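PDB 5HQJ: periplasmic binding protein/LacI transcriptional regulator from Burkholderia graminis C4D1M, which binds D-arabinose in its pocket and probably serves as the sugar-capturing solute-binding component of an ABC transporter. Local coordinates for residues A[26-37]-A[57-68]; A[108-116]-A[276-284]. All coordinates share one frame; numbering follows the deposited sequence.

Interaction 1: A[26-37]-A[57-68]. With 64K (alpha-D-arabinopyranose), chain B.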
loop_
_atom_site.group_PDB
_atom_site.type_symbol
_atom_site.label_atom_id
_atom_site.label_comp_id
_atom_site.label_asym_id
_atom_site.label_seq_id
_atom_site.Cartn_x
_atom_site.Cartn_y
_atom_site.Cartn_z
ATOM N N ALA A 26 3.674 -31.269 1.129
ATOM C CA ALA A 26 2.962 -30.038 0.803
ATOM C C ALA A 26 1.656 -29.897 1.570
ATOM O O ALA A 26 1.376 -28.841 2.151
ATOM C CB ALA A 26 2.701 -29.977 -0.693
ATOM N N LYS A 27 0.883 -30.980 1.626
ATOM C CA LYS A 27 -0.422 -30.947 2.270
ATOM C C LYS A 27 -0.317 -30.719 3.779
ATOM O O LYS A 27 -1.272 -30.251 4.406
ATOM C CB LYS A 27 -1.183 -32.245 1.992
ATOM C CG LYS A 27 -0.516 -33.491 2.556
ATOM C CD LYS A 27 -1.433 -34.697 2.456
ATOM C CE LYS A 27 -0.867 -35.865 3.239
ATOM N NZ LYS A 27 -0.922 -37.140 2.471
ATOM N N ASP A 28 0.836 -31.042 4.360
ATOM C CA ASP A 28 1.072 -30.782 5.784
ATOM C C ASP A 28 1.596 -29.366 6.039
ATOM O O ASP A 28 1.716 -28.941 7.198
ATOM C CB ASP A 28 2.065 -31.797 6.363
ATOM C CG ASP A 28 1.616 -33.226 6.167
ATOM O OD1 ASP A 28 0.406 -33.498 6.347
ATOM O OD2 ASP A 28 2.477 -34.069 5.825
ATOM N N ILE A 29 1.904 -28.639 4.965
ATOM C CA ILE A 29 2.389 -27.269 5.095
ATOM C C ILE A 29 1.233 -26.324 5.298
ATOM O O ILE A 29 0.209 -26.394 4.614
ATOM C CB ILE A 29 3.190 -26.809 3.877
ATOM C CG1 ILE A 29 4.436 -27.672 3.708
ATOM C CG2 ILE A 29 3.632 -25.340 4.034
ATOM C CD1 ILE A 29 5.240 -27.363 2.449
ATOM N N SER A 30 1.422 -25.425 6.248
ATOM C CA SER A 30 0.414 -24.464 6.633
ATOM C C SER A 30 1.037 -23.082 6.594
ATOM O O SER A 30 2.067 -22.843 7.244
ATOM C CB SER A 30 -0.114 -24.774 8.035
ATOM O OG SER A 30 -1.331 -24.106 8.287
ATOM N N VAL A 31 0.409 -22.187 5.829
ATOM C CA VAL A 31 0.844 -20.799 5.710
ATOM C C VAL A 31 -0.319 -19.854 5.943
ATOM O O VAL A 31 -1.460 -20.141 5.584
ATOM C CB VAL A 31 1.472 -20.509 4.323
ATOM C CG1 VAL A 31 2.687 -21.390 4.124
ATOM C CG2 VAL A 31 0.459 -20.685 3.166
ATOM N N ALA A 32 0.003 -18.712 6.513
ATOM C CA ALA A 32 -0.959 -17.699 6.858
ATOM C C ALA A 32 -0.505 -16.358 6.278
ATOM O O ALA A 32 0.680 -16.027 6.351
ATOM C CB ALA A 32 -1.126 -17.616 8.369
ATOM N N VAL A 33 -1.447 -15.617 5.694
ATOM C CA VAL A 33 -1.166 -14.291 5.162
ATOM C C VAL A 33 -2.089 -13.264 5.792
ATOM O O VAL A 33 -3.308 -13.480 5.883
ATOM C CB VAL A 33 -1.303 -14.269 3.635
ATOM C CG1 VAL A 33 -0.852 -12.932 3.102
ATOM C CG2 VAL A 33 -0.469 -15.360 3.005
ATOM N N ILE A 34 -1.498 -12.157 6.232
ATOM C CA ILE A 34 -2.172 -11.151 7.056
ATOM C C ILE A 34 -2.137 -9.809 6.369
ATOM O O ILE A 34 -1.034 -9.261 6.156
ATOM C CB ILE A 34 -1.476 -10.993 8.457
ATOM C CG1 ILE A 34 -1.355 -12.355 9.141
ATOM C CG2 ILE A 34 -2.222 -9.970 9.354
ATOM C CD1 ILE A 34 -0.457 -12.372 10.366
ATOM N N PRO A 35 -3.309 -9.269 6.009
ATOM C CA PRO A 35 -3.321 -7.891 5.521
ATOM C C PRO A 35 -3.278 -6.889 6.666
ATOM O O PRO A 35 -3.299 -7.307 7.830
ATOM C CB PRO A 35 -4.659 -7.810 4.778
ATOM C CG PRO A 35 -5.547 -8.684 5.601
ATOM C CD PRO A 35 -4.669 -9.863 5.936
ATOM N N LYS A 36 -3.264 -5.605 6.341
ATOM C CA LYS A 36 -3.330 -4.583 7.389
ATOM C C LYS A 36 -4.710 -4.638 8.045
ATOM O O LYS A 36 -4.852 -4.328 9.227
ATOM C CB LYS A 36 -3.058 -3.183 6.826
ATOM C CG LYS A 36 -1.550 -2.863 6.567
ATOM C CD LYS A 36 -1.365 -1.415 6.076
ATOM C CE LYS A 36 0.091 -1.082 5.725
ATOM N NZ LYS A 36 0.264 0.374 5.466
ATOM N N VAL A 37 -5.709 -5.024 7.248
ATOM C CA VAL A 37 -7.113 -5.104 7.671
ATOM C C VAL A 37 -7.922 -5.472 6.441
ATOM O O VAL A 37 -7.391 -5.453 5.339
ATOM C CB VAL A 37 -7.685 -3.777 8.224
ATOM C CG1 VAL A 37 -7.646 -3.692 9.776
ATOM C CG2 VAL A 37 -7.042 -2.549 7.532
ATOM N N GLY A 57 -0.244 -26.723 -3.394
ATOM C CA GLY A 57 -0.908 -27.769 -2.639
ATOM C C GLY A 57 -0.813 -27.662 -1.126
ATOM O O GLY A 57 -0.939 -28.672 -0.423
ATOM N N VAL A 58 -0.604 -26.458 -0.609
ATOM C CA VAL A 58 -0.482 -26.274 0.833
ATOM C C VAL A 58 -1.771 -25.718 1.428
ATOM O O VAL A 58 -2.624 -25.176 0.713
ATOM C CB VAL A 58 0.700 -25.351 1.172
ATOM C CG1 VAL A 58 1.925 -25.783 0.402
ATOM C CG2 VAL A 58 0.380 -23.894 0.858
ATOM N N LYS A 59 -1.900 -25.868 2.742
ATOM C CA LYS A 59 -2.975 -25.253 3.502
ATOM C C LYS A 59 -2.701 -23.764 3.589
ATOM O O LYS A 59 -1.571 -23.353 3.835
ATOM C CB LYS A 59 -3.085 -25.880 4.903
ATOM C CG LYS A 59 -3.722 -24.982 5.968
ATOM C CD LYS A 59 -5.184 -24.653 5.669
ATOM C CE LYS A 59 -5.751 -23.640 6.659
ATOM N NZ LYS A 59 -7.038 -23.055 6.182
ATOM N N TYR A 60 -3.748 -22.969 3.391
ATOM C CA TYR A 60 -3.635 -21.528 3.333
ATOM C C TYR A 60 -4.730 -20.889 4.178
ATOM O O TYR A 60 -5.886 -21.306 4.087
ATOM C CB TYR A 60 -3.731 -21.066 1.868
ATOM C CG TYR A 60 -3.922 -19.573 1.691
ATOM C CD1 TYR A 60 -2.861 -18.689 1.827
ATOM C CD2 TYR A 60 -5.167 -19.049 1.375
ATOM C CE1 TYR A 60 -3.044 -17.331 1.665
ATOM C CE2 TYR A 60 -5.362 -17.694 1.207
ATOM C CZ TYR A 60 -4.303 -16.833 1.363
ATOM O OH TYR A 60 -4.465 -15.470 1.199
ATOM N N GLN A 61 -4.373 -19.899 5.001
ATOM C CA GLN A 61 -5.367 -19.021 5.616
ATOM C C GLN A 61 -5.047 -17.538 5.454
ATOM O O GLN A 61 -3.891 -17.074 5.525
ATOM C CB GLN A 61 -5.541 -19.339 7.115
ATOM C CG GLN A 61 -4.305 -19.874 7.727
ATOM C CD GLN A 61 -4.410 -20.108 9.220
ATOM O OE1 GLN A 61 -5.373 -19.696 9.869
ATOM N NE2 GLN A 61 -3.408 -20.777 9.773
ATOM N N TRP A 62 -6.124 -16.797 5.260
ATOM C CA TRP A 62 -6.124 -15.352 5.231
ATOM C C TRP A 62 -6.680 -14.869 6.565
ATOM O O TRP A 62 -7.831 -15.158 6.895
ATOM C CB TRP A 62 -6.958 -14.905 4.017
ATOM C CG TRP A 62 -7.150 -13.460 3.783
ATOM C CD1 TRP A 62 -8.280 -12.741 4.006
ATOM C CD2 TRP A 62 -6.203 -12.549 3.229
ATOM N NE1 TRP A 62 -8.106 -11.439 3.614
ATOM C CE2 TRP A 62 -6.831 -11.294 3.136
ATOM C CE3 TRP A 62 -4.878 -12.671 2.782
ATOM C CZ2 TRP A 62 -6.187 -10.173 2.656
ATOM C CZ3 TRP A 62 -4.242 -11.535 2.289
ATOM C CH2 TRP A 62 -4.884 -10.314 2.249
ATOM N N VAL A 63 -5.843 -14.187 7.340
ATOM C CA VAL A 63 -6.187 -13.765 8.698
ATOM C C VAL A 63 -6.258 -12.245 8.796
ATOM O O VAL A 63 -5.250 -11.539 8.670
ATOM C CB VAL A 63 -5.171 -14.313 9.706
ATOM C CG1 VAL A 63 -5.677 -14.111 11.128
ATOM C CG2 VAL A 63 -4.917 -15.794 9.426
ATOM N N VAL A 64 -7.453 -11.739 9.057
ATOM C CA VAL A 64 -7.704 -10.317 8.927
ATOM C C VAL A 64 -7.787 -9.567 10.264
ATOM O O VAL A 64 -8.604 -9.913 11.124
ATOM C CB VAL A 64 -9.014 -10.071 8.175
ATOM C CG1 VAL A 64 -9.063 -8.648 7.737
ATOM C CG2 VAL A 64 -9.150 -11.013 6.961
ATOM N N PRO A 65 -6.958 -8.522 10.437
ATOM C CA PRO A 65 -7.148 -7.648 11.606
ATOM C C PRO A 65 -8.488 -6.887 11.572
ATOM O O PRO A 65 -9.053 -6.733 10.493
ATOM C CB PRO A 65 -5.965 -6.675 11.514
ATOM C CG PRO A 65 -4.913 -7.403 10.665
ATOM C CD PRO A 65 -5.730 -8.195 9.685
ATOM N N GLN A 66 -8.976 -6.415 12.727
ATOM C CA GLN A 66 -10.257 -5.696 12.799
ATOM C C GLN A 66 -10.048 -4.187 12.741
ATOM O O GLN A 66 -10.961 -3.432 12.378
ATOM C CB GLN A 66 -11.015 -6.045 14.079
ATOM C CG GLN A 66 -11.067 -7.526 14.395
ATOM C CD GLN A 66 -9.808 -8.016 15.082
ATOM O OE1 GLN A 66 -9.578 -7.720 16.256
ATOM N NE2 GLN A 66 -8.977 -8.762 14.353
ATOM N N ASN A 67 -8.842 -3.758 13.111
ATOM C CA ASN A 67 -8.456 -2.358 13.046
ATOM C C ASN A 67 -6.958 -2.250 12.804
ATOM O O ASN A 67 -6.253 -3.261 12.792
ATOM C CB ASN A 67 -8.848 -1.631 14.330
ATOM C CG ASN A 67 -8.497 -2.419 15.576
ATOM O OD1 ASN A 67 -7.417 -3.014 15.678
ATOM N ND2 ASN A 67 -9.411 -2.425 16.540
ATOM N N THR A 68 -6.485 -1.023 12.621
ATOM C CA THR A 68 -5.126 -0.782 12.157
ATOM C C THR A 68 -4.106 -0.624 13.294
ATOM O O THR A 68 -3.025 -0.082 13.066
ATOM C CB THR A 68 -5.070 0.503 11.266
ATOM O OG1 THR A 68 -5.655 1.616 11.960
ATOM C CG2 THR A 68 -5.822 0.303 9.989
HETATM O O2 64K B . 0.276 -0.179 -0.182
HETATM C C2 64K B . -0.844 0.402 0.568
HETATM C C3 64K B . -1.935 0.692 -0.412
HETATM O O3 64K B . -1.586 1.841 -1.150
HETATM C C4 64K B . -3.255 1.018 0.279
HETATM O O4 64K B . -3.202 2.275 0.978
HETATM C C5 64K B . -3.570 -0.019 1.259
HETATM O O5 64K B . -2.536 -0.034 2.273
HETATM C C1 64K B . -1.319 -0.575 1.608
HETATM O O1 64K B . -0.334 -0.718 2.557
#
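Val58 sets its CG1 against Ile29 CB at 3.8 Å, just after Gly57, whose positive phi makes it the C-prime residue of the Schellman motif ending helix 42-56. Lys59 N donates to Ile29 O, opening a run of five backbone hydrogen bonds that closes with Val63 N to Val33 O (3.0 Å). Lys59 itself suits an exposed edge: its CG lies against Ser30 OG, and its bent chain returns NZ to Tyr60 O. Tyr60 turns a ring edge to Val31 and Val33, CE1 meeting Val33 CG2 at 3.5 Å, while its hydroxyl bonds to Asn46. Strands 30-34 and 59-62, joined through helix 42-56, form a parallel beta-alpha-beta unit of the periplasmic binding protein fold, with 59-62 at the sheet edge. On the other face from Tyr60, Gln61 lays CG beside Ala32 CB. Trp62, with CG anti to the backbone N (chi1 178°), carries its indole over to Val33 and Pro35, CZ3 touching Val33 CG1; Pro35 CD sits over the six-membered ring, 3.7 Å from its centroid, in a CH-pi contact. Rigid Pro65 then packs CG on Ile34 CG2 (3.9 Å) and on Lys36 O, behind the lysine whose side chain reaches the arabinose. Beyond it, Asn67 O meets Val37 CG1, and Thr68 CG2 approaches Val37 CG2 at 4.0 Å.

Interaction 2: A[108-116]-A[276-284]. With 64K (alpha-D-arabinopyranose), chain B.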
loop_
_atom_site.group_PDB
_atom_site.type_symbol
_atom_site.label_atom_id
_atom_site.label_comp_id
_atom_site.label_asym_id
_atom_site.label_seq_id
_atom_site.Cartn_x
_atom_site.Cartn_y
_atom_site.Cartn_z
ATOM N N SER A 108 10.641 -20.385 16.992
ATOM C CA SER A 108 9.814 -21.577 17.044
ATOM C C SER A 108 9.908 -22.320 15.727
ATOM O O SER A 108 9.200 -23.300 15.502
ATOM C CB SER A 108 8.369 -21.208 17.348
ATOM O OG SER A 108 8.313 -20.451 18.544
ATOM N N GLY A 109 10.788 -21.833 14.853
ATOM C CA GLY A 109 10.964 -22.402 13.528
ATOM C C GLY A 109 10.057 -21.849 12.433
ATOM O O GLY A 109 10.195 -22.253 11.286
ATOM N N ILE A 110 9.140 -20.942 12.775
ATOM C CA ILE A 110 8.195 -20.389 11.790
ATOM C C ILE A 110 8.942 -19.436 10.883
ATOM O O ILE A 110 9.715 -18.584 11.363
ATOM C CB ILE A 110 7.004 -19.646 12.459
ATOM C CG1 ILE A 110 6.258 -20.598 13.394
ATOM C CG2 ILE A 110 6.030 -19.073 11.408
ATOM C CD1 ILE A 110 5.089 -19.987 14.127
ATOM N N LYS A 111 8.721 -19.583 9.580
ATOM C CA LYS A 111 9.323 -18.673 8.610
ATOM C C LYS A 111 8.455 -17.445 8.511
ATOM O O LYS A 111 7.227 -17.555 8.439
ATOM C CB LYS A 111 9.463 -19.330 7.250
ATOM C CG LYS A 111 10.098 -20.691 7.298
ATOM C CD LYS A 111 11.510 -20.616 7.857
ATOM C CE LYS A 111 12.103 -21.988 8.060
ATOM N NZ LYS A 111 13.054 -21.993 9.201
ATOM N N VAL A 112 9.092 -16.279 8.527
ATOM C CA VAL A 112 8.356 -15.037 8.584
ATOM C C VAL A 112 8.906 -14.071 7.551
ATOM O O VAL A 112 10.112 -13.868 7.467
ATOM C CB VAL A 112 8.423 -14.413 9.989
ATOM C CG1 VAL A 112 7.690 -13.092 10.021
ATOM C CG2 VAL A 112 7.823 -15.376 11.021
ATOM N N LEU A 113 8.007 -13.478 6.781
ATOM C CA LEU A 113 8.389 -12.408 5.893
ATOM C C LEU A 113 7.306 -11.346 5.842
ATOM O O LEU A 113 6.164 -11.555 6.300
ATOM C CB LEU A 113 8.682 -12.957 4.491
ATOM C CG LEU A 113 7.558 -13.589 3.650
ATOM C CD1 LEU A 113 6.662 -12.542 2.976
ATOM C CD2 LEU A 113 8.139 -14.527 2.570
ATOM N N THR A 114 7.668 -10.193 5.296
ATOM C CA THR A 114 6.701 -9.114 5.116
ATOM C C THR A 114 6.440 -8.841 3.652
ATOM O O THR A 114 7.250 -9.227 2.798
ATOM C CB THR A 114 7.181 -7.836 5.805
ATOM O OG1 THR A 114 8.483 -7.475 5.319
ATOM C CG2 THR A 114 7.247 -8.074 7.301
ATOM N N TYR A 115 5.294 -8.208 3.387
ATOM C CA TYR A 115 4.918 -7.771 2.026
ATOM C C TYR A 115 4.151 -6.457 2.175
ATOM O O TYR A 115 3.549 -6.199 3.222
ATOM C CB TYR A 115 4.105 -8.864 1.274
ATOM C CG TYR A 115 2.692 -8.993 1.759
ATOM C CD1 TYR A 115 2.417 -9.679 2.941
ATOM C CD2 TYR A 115 1.644 -8.377 1.100
ATOM C CE1 TYR A 115 1.140 -9.765 3.437
ATOM C CE2 TYR A 115 0.342 -8.453 1.594
ATOM C CZ TYR A 115 0.109 -9.154 2.768
ATOM O OH TYR A 115 -1.148 -9.244 3.295
ATOM N N ASP A 116 4.252 -5.612 1.148
ATOM C CA ASP A 116 3.532 -4.345 1.045
ATOM C C ASP A 116 4.019 -3.265 2.003
ATOM O O ASP A 116 4.376 -2.177 1.561
ATOM C CB ASP A 116 2.025 -4.590 1.252
ATOM C CG ASP A 116 1.244 -3.317 1.283
ATOM O OD1 ASP A 116 1.379 -2.496 0.345
ATOM O OD2 ASP A 116 0.533 -3.136 2.273
ATOM N N ALA A 276 4.786 -13.979 -1.873
ATOM C CA ALA A 276 4.827 -14.211 -0.422
ATOM C C ALA A 276 4.649 -15.704 -0.111
ATOM O O ALA A 276 5.403 -16.293 0.672
ATOM C CB ALA A 276 3.785 -13.405 0.267
ATOM N N VAL A 277 3.657 -16.334 -0.726
ATOM C CA VAL A 277 3.437 -17.757 -0.478
ATOM C C VAL A 277 4.569 -18.609 -1.043
ATOM O O VAL A 277 5.113 -19.488 -0.355
ATOM C CB VAL A 277 2.082 -18.210 -1.050
ATOM C CG1 VAL A 277 1.965 -19.694 -1.003
ATOM C CG2 VAL A 277 0.938 -17.578 -0.254
ATOM N N ASP A 278 4.958 -18.346 -2.292
ATOM C CA ASP A 278 6.047 -19.071 -2.904
ATOM C C ASP A 278 7.367 -19.008 -2.133
ATOM O O ASP A 278 8.040 -20.033 -1.976
ATOM C CB ASP A 278 6.240 -18.566 -4.324
ATOM C CG ASP A 278 5.269 -19.205 -5.299
ATOM O OD1 ASP A 278 4.801 -20.339 -5.030
ATOM O OD2 ASP A 278 4.996 -18.577 -6.331
ATOM N N HIS A 279 7.729 -17.836 -1.617
ATOM C CA HIS A 279 8.933 -17.747 -0.812
ATOM C C HIS A 279 8.744 -18.342 0.584
ATOM O O HIS A 279 9.677 -18.923 1.136
ATOM C CB HIS A 279 9.400 -16.301 -0.762
ATOM C CG HIS A 279 10.113 -15.897 -2.013
ATOM N ND1 HIS A 279 11.441 -16.221 -2.255
ATOM C CD2 HIS A 279 9.668 -15.272 -3.125
ATOM C CE1 HIS A 279 11.783 -15.764 -3.445
ATOM N NE2 HIS A 279 10.730 -15.175 -3.995
ATOM N N LEU A 280 7.544 -18.250 1.146
ATOM C CA LEU A 280 7.317 -18.929 2.414
ATOM C C LEU A 280 7.531 -20.430 2.212
ATOM O O LEU A 280 8.264 -21.079 2.967
ATOM C CB LEU A 280 5.920 -18.646 2.947
ATOM C CG LEU A 280 5.729 -17.358 3.765
ATOM C CD1 LEU A 280 4.300 -17.271 4.293
ATOM C CD2 LEU A 280 6.719 -17.251 4.932
ATOM N N VAL A 281 6.919 -20.988 1.174
ATOM C CA VAL A 281 7.025 -22.419 0.944
ATOM C C VAL A 281 8.480 -22.830 0.725
ATOM O O VAL A 281 8.939 -23.847 1.249
ATOM C CB VAL A 281 6.182 -22.877 -0.271
ATOM C CG1 VAL A 281 6.484 -24.338 -0.591
ATOM C CG2 VAL A 281 4.703 -22.686 0.003
ATOM N N ALA A 282 9.211 -22.044 -0.053
ATOM C CA ALA A 282 10.601 -22.368 -0.327
ATOM C C ALA A 282 11.461 -22.313 0.938
ATOM O O ALA A 282 12.400 -23.097 1.089
ATOM C CB ALA A 282 11.150 -21.436 -1.365
ATOM N N GLN A 283 11.151 -21.383 1.836
ATOM C CA GLN A 283 11.897 -21.252 3.081
ATOM C C GLN A 283 11.545 -22.400 4.020
ATOM O O GLN A 283 12.426 -22.995 4.630
ATOM C CB GLN A 283 11.617 -19.907 3.743
ATOM C CG GLN A 283 12.252 -18.699 2.990
ATOM C CD GLN A 283 11.790 -17.357 3.549
ATOM O OE1 GLN A 283 11.186 -17.303 4.619
ATOM N NE2 GLN A 283 12.056 -16.273 2.819
ATOM N N ILE A 284 10.252 -22.703 4.107
ATOM C CA ILE A 284 9.764 -23.822 4.900
ATOM C C ILE A 284 10.421 -25.122 4.453
ATOM O O ILE A 284 10.833 -25.937 5.278
ATOM C CB ILE A 284 8.232 -23.952 4.789
ATOM C CG1 ILE A 284 7.556 -22.774 5.490
ATOM C CG2 ILE A 284 7.753 -25.274 5.390
ATOM C CD1 ILE A 284 6.118 -22.581 5.139
HETATM O O2 64K B . 0.276 -0.179 -0.182
HETATM C C2 64K B . -0.844 0.402 0.568
HETATM C C3 64K B . -1.935 0.692 -0.412
HETATM O O3 64K B . -1.586 1.841 -1.150
HETATM C C4 64K B . -3.255 1.018 0.279
HETATM O O4 64K B . -3.202 2.275 0.978
HETATM C C5 64K B . -3.570 -0.019 1.259
HETATM O O5 64K B . -2.536 -0.034 2.273
HETATM C C1 64K B . -1.319 -0.575 1.608
HETATM O O1 64K B . -0.334 -0.718 2.557
#
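Leu113 and Leu280 meet obliquely, CD2 to CD2 at 3.9 Å, where helix 269-284 packs on strand 111-115 of the parallel sheet. This is the alpha/beta layering of a periplasmic binding protein lobe; the helix runs nearly antiparallel to the strand, at 154°, with the short axes 8.6 Å apart. Leu113 has CG between its backbone N and carbonyl carbon (chi1 65°), and its forked end spreads over the helix: CD1 reaches Ala276 CB at 4.0 Å, while CD2 also touches His279 CB. The small methyl of Ala276 lets the helix backbone come close to the leucine, whose two branches span about one helical turn. Leu280 brings CD2 up against the strand backbone, 3.6 Å from Lys111 O. Toward the C-terminal end of the helix, Lys111 uses its aliphatic portion: CG lies against Ile284 CG1 at 3.8 Å, and CE continues past Gln283 O, a course bent at chi2. Such a long chain suits a partly exposed border, where its methylenes lie on Ile284 and the last turn. Gln283 lays CB beside Lys111 CG; its amide NE2 is held by Glu288 and Ser125, and Glu288 also binds His279 ND1. At the far end of the strand segment, Asp116 grips the sugar with both carboxylate oxygens, arabinose O2 donating to OD1 and O1 to OD2, each at 2.6 Å.

Interactions 1 and 2 have centres 11 Å apart and share one parallel sheet, in which strand 87-90 lies between strands 30-34 and 111-115. Tyr115 spans that gap: its OH is 2.9 Å from Ile34 O, a weak hydrogen bond, and packs 3.7 Å from Val33 CG1. At the end away from the sugar, Ile284 CD1 meets Val31 CG1 at 3.8 Å, so the C-terminal end of helix 269-284 also reaches strand 30-34, on the face that carries Val31 and Val33. Both contacts also lead into the arabinose pocket. Lys36 NZ gives O1 a weak hydrogen bond at 3.2 Å and bonds to Asn164, so O1 is approached by Lys36 as well as by Asp116; Arg168, Asp247 and Gln267 bind the same sugar.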